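Local coordinates for malonyl coenzyme A-acyl carrier protein transacylase (PDB 2H1Y), which probably transfers the malonyl group from malonyl-CoA to the holo acyl carrier protein, supplying malonyl-ACP for fatty acid synthesis, at residues Glu68-Leu78 with Leu123-Gln134; Leu158-Trp166 with Leu178-Leu188. All blocks are in the same frame, centred on the assembly; numbering follows the deposited sequence.

Contact 1. Residues Glu68-Leu78 with Leu123-Gln134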
loop_
_atom_site.group_PDB
_atom_site.type_symbol
_atom_site.label_atom_id
_atom_site.label_comp_id
_atom_site.label_asym_id
_atom_site.label_seq_id
_atom_site.Cartn_x
_atom_site.Cartn_y
_atom_site.Cartn_z
ATOM N N GLU A 68 -13.674 3.314 -6.435
ATOM C CA GLU A 68 -13.200 4.628 -6.031
ATOM C C GLU A 68 -12.068 4.538 -5.009
ATOM O O GLU A 68 -12.155 3.767 -4.055
ATOM C CB GLU A 68 -14.352 5.499 -5.494
ATOM C CG GLU A 68 -15.358 6.010 -6.548
ATOM C CD GLU A 68 -14.757 6.131 -7.958
ATOM O OE1 GLU A 68 -14.680 5.098 -8.668
ATOM O OE2 GLU A 68 -14.365 7.250 -8.356
ATOM N N SER A 69 -11.012 5.328 -5.231
ATOM C CA SER A 69 -9.915 5.483 -4.270
ATOM C C SER A 69 -10.430 5.640 -2.841
ATOM O O SER A 69 -9.842 5.106 -1.914
ATOM C CB SER A 69 -9.017 6.680 -4.628
ATOM O OG SER A 69 -8.263 6.452 -5.813
ATOM N N ALA A 70 -11.541 6.352 -2.666
ATOM C CA ALA A 70 -12.082 6.575 -1.328
ATOM C C ALA A 70 -12.567 5.282 -0.660
ATOM O O ALA A 70 -12.625 5.202 0.570
ATOM C CB ALA A 70 -13.182 7.620 -1.351
ATOM N N TYR A 71 -12.918 4.275 -1.459
ATOM C CA TYR A 71 -13.356 3.005 -0.872
ATOM C C TYR A 71 -12.361 1.864 -1.023
ATOM O O TYR A 71 -12.333 0.928 -0.198
ATOM C CB TYR A 71 -14.788 2.641 -1.300
ATOM C CG TYR A 71 -15.753 3.707 -0.832
ATOM C CD1 TYR A 71 -16.262 3.694 0.468
ATOM C CD2 TYR A 71 -16.090 4.780 -1.662
ATOM C CE1 TYR A 71 -17.124 4.692 0.911
ATOM C CE2 TYR A 71 -16.950 5.784 -1.231
ATOM C CZ TYR A 71 -17.464 5.732 0.055
ATOM O OH TYR A 71 -18.325 6.727 0.479
ATOM N N THR A 72 -11.519 1.967 -2.044
ATOM C CA THR A 72 -10.410 1.038 -2.212
ATOM C C THR A 72 -9.417 1.101 -1.045
ATOM O O THR A 72 -9.120 0.072 -0.402
ATOM C CB THR A 72 -9.685 1.333 -3.477
ATOM O OG1 THR A 72 -10.627 1.318 -4.533
ATOM C CG2 THR A 72 -8.666 0.266 -3.739
ATOM N N GLN A 73 -8.929 2.317 -0.774
ATOM C CA GLN A 73 -7.929 2.519 0.266
ATOM C C GLN A 73 -8.364 1.918 1.634
ATOM O O GLN A 73 -7.621 1.121 2.211
ATOM C CB GLN A 73 -7.482 3.985 0.307
ATOM C CG GLN A 73 -6.834 4.433 -1.029
ATOM C CD GLN A 73 -5.985 5.716 -0.936
ATOM O OE1 GLN A 73 -5.633 6.181 0.146
ATOM N NE2 GLN A 73 -5.636 6.268 -2.085
ATOM N N PRO A 74 -9.578 2.236 2.129
ATOM C CA PRO A 74 -10.007 1.578 3.367
ATOM C C PRO A 74 -10.370 0.097 3.255
ATOM O O PRO A 74 -10.344 -0.607 4.268
ATOM C CB PRO A 74 -11.225 2.393 3.801
ATOM C CG PRO A 74 -11.763 2.954 2.562
ATOM C CD PRO A 74 -10.581 3.212 1.667
ATOM N N ALA A 75 -10.683 -0.396 2.063
ATOM C CA ALA A 75 -10.966 -1.828 1.913
ATOM C C ALA A 75 -9.675 -2.627 2.067
ATOM O O ALA A 75 -9.629 -3.645 2.783
ATOM C CB ALA A 75 -11.594 -2.106 0.569
ATOM N N ILE A 76 -8.620 -2.158 1.394
ATOM C CA ILE A 76 -7.309 -2.790 1.504
ATOM C C ILE A 76 -6.885 -2.720 2.973
ATOM O O ILE A 76 -6.513 -3.738 3.567
ATOM C CB ILE A 76 -6.283 -2.149 0.545
ATOM C CG1 ILE A 76 -6.742 -2.327 -0.899
ATOM C CG2 ILE A 76 -4.903 -2.754 0.742
ATOM C CD1 ILE A 76 -5.971 -1.529 -1.913
ATOM N N TYR A 77 -6.993 -1.540 3.592
ATOM C CA TYR A 77 -6.656 -1.476 5.022
ATOM C C TYR A 77 -7.417 -2.540 5.816
ATOM O O TYR A 77 -6.848 -3.202 6.692
ATOM C CB TYR A 77 -6.887 -0.089 5.628
ATOM C CG TYR A 77 -6.795 -0.071 7.162
ATOM C CD1 TYR A 77 -5.563 -0.219 7.827
ATOM C CD2 TYR A 77 -7.947 0.072 7.942
ATOM C CE1 TYR A 77 -5.492 -0.216 9.221
ATOM C CE2 TYR A 77 -7.889 0.081 9.325
ATOM C CZ TYR A 77 -6.671 -0.066 9.963
ATOM O OH TYR A 77 -6.653 -0.033 11.346
ATOM N N LEU A 78 -8.697 -2.704 5.496
ATOM C CA LEU A 78 -9.558 -3.604 6.252
ATOM C C LEU A 78 -9.028 -5.031 6.275
ATOM O O LEU A 78 -8.848 -5.627 7.337
ATOM C CB LEU A 78 -10.943 -3.592 5.648
ATOM C CG LEU A 78 -12.165 -3.685 6.539
ATOM C CD1 LEU A 78 -13.321 -4.054 5.624
ATOM C CD2 LEU A 78 -11.993 -4.683 7.720
ATOM N N LEU A 123 -9.580 3.649 9.199
ATOM C CA LEU A 123 -10.570 3.570 8.129
ATOM C C LEU A 123 -10.962 4.969 7.677
ATOM O O LEU A 123 -11.037 5.243 6.466
ATOM C CB LEU A 123 -11.823 2.805 8.578
ATOM C CG LEU A 123 -11.702 1.305 8.881
ATOM C CD1 LEU A 123 -12.835 0.839 9.775
ATOM C CD2 LEU A 123 -11.649 0.460 7.606
ATOM N N LYS A 124 -11.206 5.849 8.653
ATOM C CA LYS A 124 -11.649 7.211 8.367
ATOM C C LYS A 124 -10.539 8.012 7.702
ATOM O O LYS A 124 -10.778 8.727 6.716
ATOM C CB LYS A 124 -12.168 7.907 9.624
ATOM C CG LYS A 124 -13.658 7.655 9.907
ATOM C CD LYS A 124 -14.105 8.338 11.217
ATOM C CE LYS A 124 -15.601 8.735 11.184
ATOM N NZ LYS A 124 -16.070 9.374 12.481
ATOM N N LEU A 125 -9.321 7.867 8.211
ATOM C CA LEU A 125 -8.182 8.501 7.557
ATOM C C LEU A 125 -7.976 7.977 6.119
ATOM O O LEU A 125 -7.805 8.780 5.194
ATOM C CB LEU A 125 -6.908 8.346 8.386
ATOM C CG LEU A 125 -5.643 8.967 7.774
ATOM C CD1 LEU A 125 -5.605 10.466 7.977
ATOM C CD2 LEU A 125 -4.410 8.338 8.365
ATOM N N THR A 126 -8.007 6.649 5.936
ATOM C CA THR A 126 -7.791 6.062 4.607
ATOM C C THR A 126 -8.874 6.480 3.604
ATOM O O THR A 126 -8.559 6.864 2.477
ATOM C CB THR A 126 -7.616 4.507 4.635
ATOM O OG1 THR A 126 -8.709 3.900 5.329
ATOM C CG2 THR A 126 -6.291 4.113 5.308
ATOM N N HIS A 127 -10.142 6.432 4.020
ATOM C CA HIS A 127 -11.239 6.906 3.186
ATOM C C HIS A 127 -10.983 8.349 2.760
ATOM O O HIS A 127 -11.215 8.725 1.608
ATOM C CB HIS A 127 -12.557 6.782 3.939
ATOM C CG HIS A 127 -13.717 7.455 3.267
ATOM N ND1 HIS A 127 -13.997 8.796 3.426
ATOM C CD2 HIS A 127 -14.680 6.970 2.449
ATOM C CE1 HIS A 127 -15.073 9.111 2.727
ATOM N NE2 HIS A 127 -15.508 8.021 2.122
ATOM N N GLN A 128 -10.459 9.148 3.683
ATOM C CA GLN A 128 -10.191 10.553 3.418
ATOM C C GLN A 128 -9.033 10.722 2.424
ATOM O O GLN A 128 -9.131 11.510 1.468
ATOM C CB GLN A 128 -9.953 11.282 4.751
ATOM C CG GLN A 128 -10.400 12.767 4.855
ATOM C CD GLN A 128 -11.748 13.126 4.226
ATOM O OE1 GLN A 128 -11.838 14.105 3.491
ATOM N NE2 GLN A 128 -12.791 12.362 4.526
ATOM N N ARG A 129 -7.962 9.954 2.619
ATOM C CA ARG A 129 -6.800 9.984 1.728
ATOM C C ARG A 129 -7.227 9.720 0.294
ATOM O O ARG A 129 -6.765 10.384 -0.630
ATOM C CB ARG A 129 -5.776 8.941 2.173
ATOM C CG ARG A 129 -4.407 8.968 1.458
ATOM C CD ARG A 129 -3.595 7.768 1.952
ATOM N NE ARG A 129 -2.265 7.611 1.369
ATOM C CZ ARG A 129 -1.980 6.902 0.274
ATOM N NH1 ARG A 129 -2.937 6.277 -0.416
ATOM N NH2 ARG A 129 -0.713 6.810 -0.132
ATOM N N GLY A 130 -8.128 8.754 0.112
ATOM C CA GLY A 130 -8.661 8.451 -1.216
ATOM C C GLY A 130 -9.526 9.573 -1.764
ATOM O O GLY A 130 -9.472 9.890 -2.960
ATOM N N LYS A 131 -10.324 10.171 -0.883
ATOM C CA LYS A 131 -11.249 11.222 -1.274
ATOM C C LYS A 131 -10.461 12.446 -1.704
ATOM O O LYS A 131 -10.748 13.057 -2.750
ATOM C CB LYS A 131 -12.158 11.563 -0.101
ATOM C CG LYS A 131 -13.452 12.198 -0.487
ATOM C CD LYS A 131 -14.357 12.406 0.732
ATOM C CE LYS A 131 -15.794 12.696 0.287
ATOM N NZ LYS A 131 -15.824 13.672 -0.858
ATOM N N MET A 132 -9.442 12.780 -0.916
ATOM C CA MET A 132 -8.609 13.939 -1.207
ATOM C C MET A 132 -7.745 13.766 -2.463
ATOM O O MET A 132 -7.509 14.718 -3.207
ATOM C CB MET A 132 -7.770 14.312 0.003
ATOM C CG MET A 132 -8.592 14.741 1.197
ATOM S SD MET A 132 -7.531 15.013 2.618
ATOM C CE MET A 132 -8.712 15.542 3.869
ATOM N N MET A 133 -7.301 12.544 -2.709
ATOM C CA MET A 133 -6.598 12.236 -3.958
ATOM C C MET A 133 -7.526 12.415 -5.167
ATOM O O MET A 133 -7.108 12.931 -6.212
ATOM C CB MET A 133 -5.983 10.826 -3.925
ATOM C CG MET A 133 -4.673 10.730 -3.138
ATOM S SD MET A 133 -3.948 9.072 -2.959
ATOM C CE MET A 133 -3.967 8.498 -4.664
ATOM N N GLN A 134 -8.787 12.013 -5.016
ATOM C CA GLN A 134 -9.757 12.153 -6.098
ATOM C C GLN A 134 -10.119 13.606 -6.331
ATOM O O GLN A 134 -10.176 14.055 -7.469
ATOM C CB GLN A 134 -11.017 11.329 -5.831
ATOM C CG GLN A 134 -10.747 9.840 -5.686
ATOM C CD GLN A 134 -12.020 9.002 -5.752
ATOM O OE1 GLN A 134 -12.429 8.562 -6.842
ATOM N NE2 GLN A 134 -12.648 8.763 -4.585
#
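Q73 and R129 make the polar core of this helix pair. R129 NH1 donates a nearly straight 2.8 Å hydrogen bond to Q73 OE1; the oxygen lies in the guanidinium plane, whereas the donor stands well above the amide's carbonyl plane. The arginine is extended from CG to NE and crosses the glutamine at about a right angle. The other end of the amide is held as well: Q73 NE2 gives a weak bond to M133 SD (3.4 Å) and a hydrogen bond to Q22 OE1, which together fix the amide's rotation.

The CA atoms come closest at A70 and G130, 3.9 Å apart. A70 is a knob in the hole of H127, G130, K131 and Q134; Q73 fills the next, among T126, R129, G130 and M133. Between the backbones, H127 CA approaches A70 O at 3.4 Å in a CH...O contact.

Among the rings, H127 turns an edge to the face of Y71 in an offset T-shaped pair, centroids 5.0 Å apart and planes at 73°. A chi1 of 170° swings H127 CG away from the backbone N, which lays the ring alongside Y71, and its own face receives A70 CB.

An apolar contact finishes the far end, where L123 CD2 meets the edge of the Y77 ring at CD2 (3.7 Å). T126 OG1, hydrogen-bonded to A122 O, packs 3.3 Å from P74 CB.

The axes of segments 69-78 and 123-134 run roughly antiparallel (149°) and approach to 6.8 Å. R129 NH2 also bonds S104 OG, the serine of the GHSLG sequence; as in other FabD transacylases, this is probably the nucleophile elbow, with R129 placed to receive the malonyl carboxylate: the acyltransferase active site.

Contact 2. Residues Leu158-Trp166 with Leu178-Leu188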
loop_
_atom_site.group_PDB
_atom_site.type_symbol
_atom_site.label_atom_id
_atom_site.label_comp_id
_atom_site.label_asym_id
_atom_site.label_seq_id
_atom_site.Cartn_x
_atom_site.Cartn_y
_atom_site.Cartn_z
ATOM N N LEU A 158 13.835 11.254 -18.432
ATOM C CA LEU A 158 12.773 11.507 -19.407
ATOM C C LEU A 158 11.652 12.345 -18.793
ATOM O O LEU A 158 11.172 13.290 -19.418
ATOM C CB LEU A 158 12.219 10.219 -19.995
ATOM C CG LEU A 158 10.912 10.321 -20.790
ATOM C CD1 LEU A 158 11.084 11.138 -22.042
ATOM C CD2 LEU A 158 10.429 8.949 -21.161
ATOM N N CYS A 159 11.254 12.028 -17.565
ATOM C CA CYS A 159 10.159 12.774 -16.933
ATOM C C CYS A 159 10.560 14.204 -16.656
ATOM O O CYS A 159 9.769 15.116 -16.850
ATOM C CB CYS A 159 9.674 12.084 -15.659
ATOM S SG CYS A 159 8.630 10.651 -15.991
ATOM N N GLN A 160 11.809 14.384 -16.227
ATOM C CA GLN A 160 12.358 15.694 -15.867
ATOM C C GLN A 160 12.524 16.626 -17.047
ATOM O O GLN A 160 12.491 17.842 -16.886
ATOM C CB GLN A 160 13.689 15.542 -15.128
ATOM C CG GLN A 160 13.514 15.006 -13.701
ATOM C CD GLN A 160 14.831 14.890 -12.961
ATOM O OE1 GLN A 160 15.886 15.256 -13.496
ATOM N NE2 GLN A 160 14.783 14.378 -11.723
ATOM N N ARG A 161 12.685 16.062 -18.231
ATOM C CA ARG A 161 12.673 16.873 -19.439
ATOM C C ARG A 161 11.283 16.923 -20.124
ATOM O O ARG A 161 11.158 17.404 -21.249
ATOM C CB ARG A 161 13.796 16.413 -20.388
ATOM C CG ARG A 161 13.500 15.172 -21.193
ATOM C CD ARG A 161 13.236 15.529 -22.661
ATOM N NE ARG A 161 12.920 14.344 -23.474
ATOM C CZ ARG A 161 13.672 13.252 -23.517
ATOM N NH1 ARG A 161 14.784 13.184 -22.799
ATOM N NH2 ARG A 161 13.303 12.220 -24.261
ATOM N N THR A 162 10.242 16.445 -19.441
ATOM C CA THR A 162 8.892 16.356 -20.031
ATOM C C THR A 162 7.836 16.965 -19.122
ATOM O O THR A 162 7.681 16.549 -17.975
ATOM C CB THR A 162 8.482 14.881 -20.360
ATOM O OG1 THR A 162 9.362 14.336 -21.361
ATOM C CG2 THR A 162 7.040 14.809 -20.860
ATOM N N LYS A 163 7.109 17.943 -19.648
ATOM C CA LYS A 163 6.016 18.583 -18.916
ATOM C C LYS A 163 4.904 17.590 -18.544
ATOM O O LYS A 163 4.532 16.729 -19.340
ATOM C CB LYS A 163 5.429 19.767 -19.715
ATOM C CG LYS A 163 6.395 20.978 -19.900
ATOM C CD LYS A 163 5.654 22.249 -20.443
ATOM C CE LYS A 163 6.572 23.223 -21.223
ATOM N NZ LYS A 163 7.576 23.927 -20.358
ATOM N N ASN A 164 4.425 17.712 -17.312
ATOM C CA ASN A 164 3.230 17.030 -16.835
ATOM C C ASN A 164 3.326 15.516 -16.590
ATOM O O ASN A 164 2.314 14.826 -16.519
ATOM C CB ASN A 164 2.016 17.424 -17.689
ATOM C CG ASN A 164 1.600 18.893 -17.473
ATOM O OD1 ASN A 164 1.115 19.550 -18.390
ATOM N ND2 ASN A 164 1.795 19.404 -16.253
ATOM N N VAL A 165 4.545 15.024 -16.396
ATOM C CA VAL A 165 4.792 13.604 -16.216
ATOM C C VAL A 165 5.837 13.401 -15.127
ATOM O O VAL A 165 6.869 14.059 -15.104
ATOM C CB VAL A 165 5.280 12.945 -17.544
ATOM C CG1 VAL A 165 5.494 11.469 -17.351
ATOM C CG2 VAL A 165 4.280 13.136 -18.673
ATOM N N TRP A 166 5.572 12.482 -14.216
ATOM C CA TRP A 166 6.488 12.211 -13.127
ATOM C C TRP A 166 6.576 10.719 -12.849
ATOM O O TRP A 166 5.609 9.985 -13.038
ATOM C CB TRP A 166 5.996 12.913 -11.857
ATOM C CG TRP A 166 6.039 14.427 -11.918
ATOM C CD1 TRP A 166 7.081 15.239 -11.544
ATOM C CD2 TRP A 166 4.992 15.302 -12.365
ATOM N NE1 TRP A 166 6.745 16.561 -11.738
ATOM C CE2 TRP A 166 5.476 16.631 -12.247
ATOM C CE3 TRP A 166 3.698 15.095 -12.857
ATOM C CZ2 TRP A 166 4.717 17.738 -12.602
ATOM C CZ3 TRP A 166 2.945 16.194 -13.214
ATOM C CH2 TRP A 166 3.460 17.503 -13.094
ATOM N N LEU A 178 4.381 5.769 -13.795
ATOM C CA LEU A 178 4.456 7.200 -14.050
ATOM C C LEU A 178 3.122 7.852 -13.739
ATOM O O LEU A 178 2.083 7.198 -13.826
ATOM C CB LEU A 178 4.888 7.499 -15.483
ATOM C CG LEU A 178 6.174 6.833 -15.999
ATOM C CD1 LEU A 178 6.378 7.140 -17.481
ATOM C CD2 LEU A 178 7.434 7.141 -15.188
ATOM N N ALA A 179 3.150 9.125 -13.348
ATOM C CA ALA A 179 1.907 9.826 -13.040
ATOM C C ALA A 179 1.821 11.110 -13.840
ATOM O O ALA A 179 2.839 11.681 -14.214
ATOM C CB ALA A 179 1.800 10.104 -11.570
ATOM N N GLY A 180 0.599 11.558 -14.114
ATOM C CA GLY A 180 0.421 12.817 -14.818
ATOM C C GLY A 180 -0.861 13.005 -15.601
ATOM O O GLY A 180 -1.881 12.354 -15.332
ATOM N N VAL A 181 -0.804 13.939 -16.552
ATOM C CA VAL A 181 -1.939 14.233 -17.406
ATOM C C VAL A 181 -1.952 13.136 -18.450
ATOM O O VAL A 181 -0.926 12.837 -19.075
ATOM C CB VAL A 181 -1.855 15.651 -18.052
ATOM C CG1 VAL A 181 -3.045 15.906 -18.968
ATOM C CG2 VAL A 181 -1.773 16.731 -16.982
ATOM N N LYS A 182 -3.119 12.515 -18.585
ATOM C CA LYS A 182 -3.319 11.377 -19.462
ATOM C C LYS A 182 -2.637 11.568 -20.804
ATOM O O LYS A 182 -1.660 10.891 -21.092
ATOM C CB LYS A 182 -4.812 11.113 -19.652
ATOM C CG LYS A 182 -5.113 9.974 -20.605
ATOM C CD LYS A 182 -5.011 8.651 -19.904
ATOM C CE LYS A 182 -6.384 8.062 -19.714
ATOM N NZ LYS A 182 -6.612 7.087 -20.791
ATOM N N ASP A 183 -3.122 12.508 -21.607
ATOM C CA ASP A 183 -2.614 12.673 -22.969
ATOM C C ASP A 183 -1.107 12.801 -22.976
ATOM O O ASP A 183 -0.449 12.261 -23.866
ATOM C CB ASP A 183 -3.246 13.878 -23.673
ATOM C CG ASP A 183 -4.769 13.819 -23.705
ATOM O OD1 ASP A 183 -5.378 14.905 -23.624
ATOM O OD2 ASP A 183 -5.366 12.714 -23.809
ATOM N N ASP A 184 -0.567 13.502 -21.982
ATOM C CA ASP A 184 0.874 13.711 -21.866
ATOM C C ASP A 184 1.641 12.406 -21.634
ATOM O O ASP A 184 2.784 12.284 -22.064
ATOM C CB ASP A 184 1.179 14.718 -20.752
ATOM C CG ASP A 184 0.877 16.152 -21.151
ATOM O OD1 ASP A 184 1.693 16.737 -21.894
ATOM O OD2 ASP A 184 -0.153 16.706 -20.707
ATOM N N LEU A 185 1.008 11.445 -20.960
ATOM C CA LEU A 185 1.560 10.095 -20.765
ATOM C C LEU A 185 1.334 9.246 -22.016
ATOM O O LEU A 185 2.261 8.637 -22.587
ATOM C CB LEU A 185 0.865 9.403 -19.585
ATOM C CG LEU A 185 1.072 9.888 -18.153
ATOM C CD1 LEU A 185 -0.005 9.313 -17.246
ATOM C CD2 LEU A 185 2.457 9.503 -17.663
ATOM N N LYS A 186 0.063 9.220 -22.405
ATOM C CA LYS A 186 -0.470 8.526 -23.563
ATOM C C LYS A 186 0.143 9.073 -24.852
ATOM O O LYS A 186 -0.468 8.962 -25.913
ATOM C CB LYS A 186 -1.990 8.773 -23.557
ATOM C CG LYS A 186 -2.909 7.757 -24.232
ATOM C CD LYS A 186 -4.383 8.228 -24.096
ATOM C CE LYS A 186 -5.336 7.474 -25.035
ATOM N NZ LYS A 186 -5.141 7.820 -26.487
ATOM N N ALA A 187 1.330 9.673 -24.759
ATOM C CA ALA A 187 1.968 10.365 -25.883
ATOM C C ALA A 187 3.470 10.169 -25.863
ATOM O O ALA A 187 4.166 10.539 -26.806
ATOM C CB ALA A 187 1.638 11.855 -25.861
ATOM N N LEU A 188 3.958 9.618 -24.759
ATOM C CA LEU A 188 5.341 9.204 -24.598
ATOM C C LEU A 188 5.579 7.810 -25.196
ATOM O O LEU A 188 6.728 7.364 -25.272
ATOM C CB LEU A 188 5.660 9.148 -23.106
ATOM C CG LEU A 188 6.418 10.190 -22.280
ATOM C CD1 LEU A 188 6.228 11.619 -22.745
ATOM C CD2 LEU A 188 5.962 10.013 -20.834
#
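W166 and A179 form the hydrogen-bonded pair at the open end of the antiparallel hairpin 165-172/175-179, part of a four-stranded sheet consistent with the ferredoxin-like small subdomain of FabD enzymes. W166 N reaches A179 O at 2.8 Å, and A179 N returns to W166 O at 2.6 Å. Next to it, V165 and G180 form a non-hydrogen-bonded pair, and V181 N continues the pairing to N164 O (3.2 Å), just where the chain turns a corner at G180.

V165 leads the apolar contacts. Its CG1, anti to the backbone N (chi1 -178°), lies 3.6 Å from L185 CD2 and meets L188 CD2 tip to tip, while CG2 rests over the D184 backbone. C159 SG, from helix 152-160, touches L178 CD2, and the T162 and L188 side chains pass in opposite directions, CG2 touching CD1.

Further out, the type II turn T162-V165 delivers the strand from helix 152-160, and T162 OG1 closes back on L158 O. L178 and L185 both reach M145 of the neighbouring strand 142-148. At the corner, N164 O also receives a CH...O contact from G180 CA, at 3.2 Å.

Overall arrangement
Contact 1 and contact 2 follow one another along the chain and do not touch: their centres are 25 Å apart and their nearest atoms about 9 Å. Contact 1 lies deep in the larger part of the enzyme, its centre 11 Å from that of the chain, and is nearly all helix. Contact 2, 23 Å from the chain centre, belongs to the four-stranded antiparallel sheet of the small part. Helix 119-137 leads on to strand 142-148, the sheet's first strand in the sequence, so the chain passes from one to the other. Contact 1 reaches the probable active site directly, through R129 and S104; in FabD relatives that site lies between the two subdomains.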